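Local structure of N-acetylglucosaminidase (Paenibacillus barengoltzii, 6INX) at residues D126-R138 with Y164-D178. The protein probably hydrolyses glycosidic bonds at N-acetylglucosamine units of glycans, as a family 18 glycoside hydrolase. Numbering follows the deposited sequence.
Sequences DKANFTLLLRTMR and YIDGTEMAEVQRYLD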
# COMPACT_ATOMS: atom_id res chain seq x y z
N ASP A 126 -21.11 4.23 -3.79
CA ASP A 126 -20.54 5.57 -3.69
C ASP A 126 -19.78 5.97 -4.95
O ASP A 126 -19.65 7.16 -5.24
CB ASP A 126 -19.56 5.66 -2.51
CG ASP A 126 -20.21 5.49 -1.16
OD1 ASP A 126 -21.45 5.59 -1.02
OD2 ASP A 126 -19.43 5.28 -0.21
N LYS A 127 -19.23 4.99 -5.67
CA LYS A 127 -18.43 5.33 -6.85
C LYS A 127 -19.27 6.07 -7.89
O LYS A 127 -18.88 7.13 -8.38
CB LYS A 127 -17.81 4.06 -7.43
CG LYS A 127 -16.96 4.29 -8.65
CD LYS A 127 -16.14 3.05 -8.97
CE LYS A 127 -15.38 3.22 -10.27
NZ LYS A 127 -14.46 2.05 -10.47
N ALA A 128 -20.45 5.54 -8.21
CA ALA A 128 -21.34 6.26 -9.11
C ALA A 128 -22.02 7.44 -8.42
O ALA A 128 -22.19 8.50 -9.03
CB ALA A 128 -22.39 5.29 -9.68
N ASN A 129 -22.36 7.28 -7.13
CA ASN A 129 -23.15 8.31 -6.45
C ASN A 129 -22.36 9.59 -6.21
O ASN A 129 -22.94 10.67 -6.15
CB ASN A 129 -23.71 7.76 -5.13
CG ASN A 129 -24.78 6.72 -5.35
OD1 ASN A 129 -25.31 6.59 -6.45
ND2 ASN A 129 -25.10 5.97 -4.31
N PHE A 130 -21.03 9.48 -6.04
CA PHE A 130 -20.19 10.66 -5.87
C PHE A 130 -20.26 11.56 -7.10
O PHE A 130 -20.36 12.79 -6.98
CB PHE A 130 -18.75 10.20 -5.59
CG PHE A 130 -17.75 11.29 -5.30
CD1 PHE A 130 -17.97 12.24 -4.30
CD2 PHE A 130 -16.52 11.30 -5.97
CE1 PHE A 130 -17.01 13.19 -4.00
CE2 PHE A 130 -15.56 12.25 -5.68
CZ PHE A 130 -15.80 13.20 -4.69
N THR A 131 -20.21 10.96 -8.29
CA THR A 131 -20.34 11.74 -9.52
C THR A 131 -21.69 12.44 -9.57
O THR A 131 -21.77 13.63 -9.91
CB THR A 131 -20.20 10.82 -10.72
OG1 THR A 131 -18.96 10.11 -10.62
CG2 THR A 131 -20.22 11.64 -12.01
N LEU A 132 -22.76 11.71 -9.26
CA LEU A 132 -24.10 12.31 -9.26
C LEU A 132 -24.21 13.43 -8.24
O LEU A 132 -24.84 14.46 -8.49
CB LEU A 132 -25.16 11.25 -8.98
CG LEU A 132 -25.21 10.06 -9.93
CD1 LEU A 132 -26.23 9.03 -9.46
CD2 LEU A 132 -25.50 10.53 -11.36
N LEU A 133 -23.63 13.23 -7.05
CA LEU A 133 -23.67 14.27 -6.02
C LEU A 133 -23.00 15.55 -6.51
O LEU A 133 -23.55 16.65 -6.36
CB LEU A 133 -23.00 13.74 -4.75
CG LEU A 133 -22.76 14.77 -3.63
CD1 LEU A 133 -24.10 15.27 -3.08
CD2 LEU A 133 -21.87 14.24 -2.50
N LEU A 134 -21.78 15.43 -7.05
CA LEU A 134 -21.05 16.62 -7.49
C LEU A 134 -21.75 17.29 -8.67
O LEU A 134 -21.76 18.52 -8.77
CB LEU A 134 -19.61 16.25 -7.85
CG LEU A 134 -18.76 15.83 -6.66
CD1 LEU A 134 -17.42 15.26 -7.13
CD2 LEU A 134 -18.54 17.00 -5.73
N ARG A 135 -22.31 16.50 -9.59
CA ARG A 135 -23.06 17.08 -10.70
C ARG A 135 -24.23 17.91 -10.18
O ARG A 135 -24.45 19.04 -10.61
CB ARG A 135 -23.56 15.97 -11.62
CG ARG A 135 -24.37 16.50 -12.81
CD ARG A 135 -24.99 15.39 -13.65
NE ARG A 135 -24.07 14.30 -13.93
CZ ARG A 135 -24.31 13.34 -14.81
NH1 ARG A 135 -25.44 13.34 -15.51
NH2 ARG A 135 -23.41 12.37 -15.00
N THR A 136 -24.97 17.36 -9.21
CA THR A 136 -26.14 18.05 -8.68
C THR A 136 -25.74 19.31 -7.92
O THR A 136 -26.39 20.36 -8.03
CB THR A 136 -26.89 17.10 -7.75
OG1 THR A 136 -27.26 15.93 -8.48
CG2 THR A 136 -28.14 17.75 -7.19
N MET A 137 -24.65 19.24 -7.16
CA MET A 137 -24.18 20.41 -6.44
C MET A 137 -23.68 21.49 -7.40
O MET A 137 -23.95 22.68 -7.20
CB MET A 137 -23.07 19.99 -5.47
CG MET A 137 -23.54 19.10 -4.31
SD MET A 137 -22.22 18.72 -3.13
CE MET A 137 -21.80 20.40 -2.63
N ARG A 138 -22.95 21.08 -8.44
CA ARG A 138 -22.50 22.05 -9.44
C ARG A 138 -23.68 22.70 -10.15
O ARG A 138 -23.68 23.91 -10.37
CB ARG A 138 -21.57 21.36 -10.44
CG ARG A 138 -21.32 22.17 -11.72
CD ARG A 138 -20.76 23.56 -11.42
NE ARG A 138 -19.36 23.48 -11.04
CZ ARG A 138 -18.65 24.49 -10.57
NH1 ARG A 138 -19.20 25.68 -10.39
NH2 ARG A 138 -17.37 24.30 -10.26
N TYR A 164 -8.24 5.63 -4.09
CA TYR A 164 -9.18 6.72 -4.36
C TYR A 164 -9.66 6.68 -5.80
O TYR A 164 -10.85 6.88 -6.08
CB TYR A 164 -8.55 8.07 -4.02
CG TYR A 164 -9.59 9.18 -4.03
CD1 TYR A 164 -9.87 9.88 -5.20
CD2 TYR A 164 -10.31 9.49 -2.88
CE1 TYR A 164 -10.83 10.88 -5.23
CE2 TYR A 164 -11.27 10.50 -2.88
CZ TYR A 164 -11.53 11.18 -4.07
OH TYR A 164 -12.48 12.18 -4.09
N ILE A 165 -8.74 6.41 -6.73
CA ILE A 165 -9.09 6.20 -8.13
C ILE A 165 -10.09 5.06 -8.26
O ILE A 165 -11.07 5.15 -9.00
CB ILE A 165 -7.81 5.93 -8.94
CG1 ILE A 165 -6.82 7.08 -8.80
CG2 ILE A 165 -8.15 5.64 -10.40
CD1 ILE A 165 -7.31 8.39 -9.40
N ASP A 166 -9.86 3.97 -7.52
CA ASP A 166 -10.72 2.80 -7.62
C ASP A 166 -12.10 3.05 -7.06
O ASP A 166 -13.05 2.35 -7.44
CB ASP A 166 -10.08 1.61 -6.89
CG ASP A 166 -8.80 1.12 -7.55
OD1 ASP A 166 -8.53 1.53 -8.70
OD2 ASP A 166 -8.08 0.32 -6.93
N GLY A 167 -12.26 4.03 -6.16
CA GLY A 167 -13.55 4.33 -5.58
C GLY A 167 -14.29 5.48 -6.22
O GLY A 167 -15.35 5.87 -5.71
N THR A 168 -13.78 6.04 -7.32
CA THR A 168 -14.39 7.19 -7.96
C THR A 168 -14.34 7.03 -9.48
O THR A 168 -13.73 6.10 -10.01
CB THR A 168 -13.67 8.49 -7.58
OG1 THR A 168 -12.29 8.36 -7.93
CG2 THR A 168 -13.76 8.75 -6.09
N GLU A 169 -14.99 7.97 -10.17
CA GLU A 169 -14.98 8.09 -11.63
C GLU A 169 -14.34 9.43 -11.98
O GLU A 169 -15.04 10.36 -12.37
CB GLU A 169 -16.42 8.01 -12.18
CG GLU A 169 -17.21 6.78 -11.78
CD GLU A 169 -18.70 6.85 -12.15
OE1 GLU A 169 -19.28 7.96 -12.23
OE2 GLU A 169 -19.30 5.78 -12.37
N MET A 170 -13.02 9.54 -11.83
CA MET A 170 -12.39 10.85 -11.84
C MET A 170 -12.53 11.57 -13.18
O MET A 170 -12.59 12.80 -13.21
CB MET A 170 -10.93 10.76 -11.40
CG MET A 170 -10.75 10.57 -9.88
SD MET A 170 -11.66 11.76 -8.85
CE MET A 170 -11.06 13.30 -9.57
N ALA A 171 -12.60 10.83 -14.28
CA ALA A 171 -12.77 11.47 -15.58
C ALA A 171 -14.11 12.19 -15.66
O ALA A 171 -14.22 13.22 -16.34
CB ALA A 171 -12.65 10.44 -16.70
N GLU A 172 -15.13 11.66 -14.98
CA GLU A 172 -16.43 12.32 -14.92
C GLU A 172 -16.44 13.39 -13.82
O GLU A 172 -16.92 14.51 -14.03
CB GLU A 172 -17.52 11.29 -14.65
CG GLU A 172 -17.66 10.22 -15.72
CD GLU A 172 -18.00 10.81 -17.08
OE1 GLU A 172 -17.33 10.44 -18.07
OE2 GLU A 172 -18.93 11.64 -17.16
N VAL A 173 -15.94 13.03 -12.64
CA VAL A 173 -15.91 13.94 -11.49
C VAL A 173 -15.29 15.28 -11.86
O VAL A 173 -15.81 16.35 -11.51
CB VAL A 173 -15.15 13.27 -10.34
CG1 VAL A 173 -14.71 14.28 -9.30
CG2 VAL A 173 -15.99 12.14 -9.71
N GLN A 174 -14.16 15.25 -12.57
CA GLN A 174 -13.40 16.48 -12.79
C GLN A 174 -14.19 17.52 -13.57
O GLN A 174 -13.95 18.72 -13.41
CB GLN A 174 -12.06 16.18 -13.49
CG GLN A 174 -12.21 15.57 -14.88
CD GLN A 174 -12.39 16.61 -15.98
OE1 GLN A 174 -12.08 17.78 -15.79
NE2 GLN A 174 -12.90 16.17 -17.12
N ARG A 175 -15.14 17.08 -14.40
CA ARG A 175 -15.88 18.00 -15.26
C ARG A 175 -16.67 19.03 -14.45
O ARG A 175 -16.91 20.14 -14.93
CB ARG A 175 -16.79 17.19 -16.18
CG ARG A 175 -18.21 17.69 -16.32
CD ARG A 175 -19.04 16.69 -17.13
NE ARG A 175 -20.44 17.08 -17.21
CZ ARG A 175 -20.96 17.83 -18.18
NH1 ARG A 175 -20.18 18.27 -19.16
NH2 ARG A 175 -22.25 18.13 -18.17
N TYR A 176 -17.05 18.69 -13.22
CA TYR A 176 -17.88 19.56 -12.40
C TYR A 176 -17.08 20.43 -11.44
O TYR A 176 -17.68 21.24 -10.72
CB TYR A 176 -18.89 18.72 -11.61
CG TYR A 176 -19.66 17.83 -12.54
CD1 TYR A 176 -20.54 18.37 -13.45
CD2 TYR A 176 -19.46 16.46 -12.54
CE1 TYR A 176 -21.24 17.57 -14.33
CE2 TYR A 176 -20.15 15.64 -13.41
CZ TYR A 176 -21.04 16.21 -14.31
OH TYR A 176 -21.72 15.40 -15.18
N LEU A 177 -15.75 20.33 -11.46
CA LEU A 177 -14.92 20.96 -10.45
C LEU A 177 -14.01 22.02 -11.05
O LEU A 177 -13.49 21.86 -12.16
CB LEU A 177 -14.03 19.91 -9.78
CG LEU A 177 -14.79 18.74 -9.18
CD1 LEU A 177 -13.78 17.79 -8.56
CD2 LEU A 177 -15.81 19.23 -8.16
N ASP A 178 -13.80 23.10 -10.30
CA ASP A 178 -12.80 24.09 -10.70
C ASP A 178 -11.40 23.52 -10.61
O ASP A 178 -10.55 23.79 -11.47
CB ASP A 178 -12.91 25.34 -9.83
CG ASP A 178 -14.21 26.08 -10.04
OD1 ASP A 178 -14.25 26.98 -10.90
OD2 ASP A 178 -15.20 25.75 -9.37
O HOH W 1 -17.13 9.21 -8.73
O HOH W 2 -12.12 3.76 -11.32
O HOH W 3 -13.09 0.39 -9.18
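Arg138 holds the Tyr176 carbonyl side-on: NE (2.8 Å) and NH2 (3.1 Å) both reach Tyr176 O from one face of its carbonyl plane. Arg138 NH2 also forms a salt bridge with Asp178 OD2 at 2.8 Å, arriving from above the carboxylate plane. Bends at chi2 (57°) and chi3 (75°) bring the guanidinium edge round to these acceptors. With an alanine in place of Arg138, Tyr176 O would probably lose both of these donors and Asp178 OD2 its arginine partner. The Tyr176 ring lies between two arginine chains, with Arg135 CB over one face, 3.8 Å from the centroid, and Arg175 CG over the other, while Arg175 NE bonds its OH. Further along, Thr131 OG1 donates to Glu169 OE1 (2.7 Å) on its anti side, tilted out of the carboxylate plane, and a water joins that hydroxyl to Lys127 O and Glu169 N. Next to these polar groups, Leu134 CD1 meets Val173 CG1 at 3.6 Å, and Phe130 CD2 rests against Thr168 CG2 and Val173 CG2. In the second shell, Asp142 and Tyr152 O hold Arg138 NH1, and His151 and Leu154 N hold the Asp178 carboxylate. Helix 126-148 thus packs on the segment leading into strand 179-183, neighbouring outer elements of the family 18 TIM barrel.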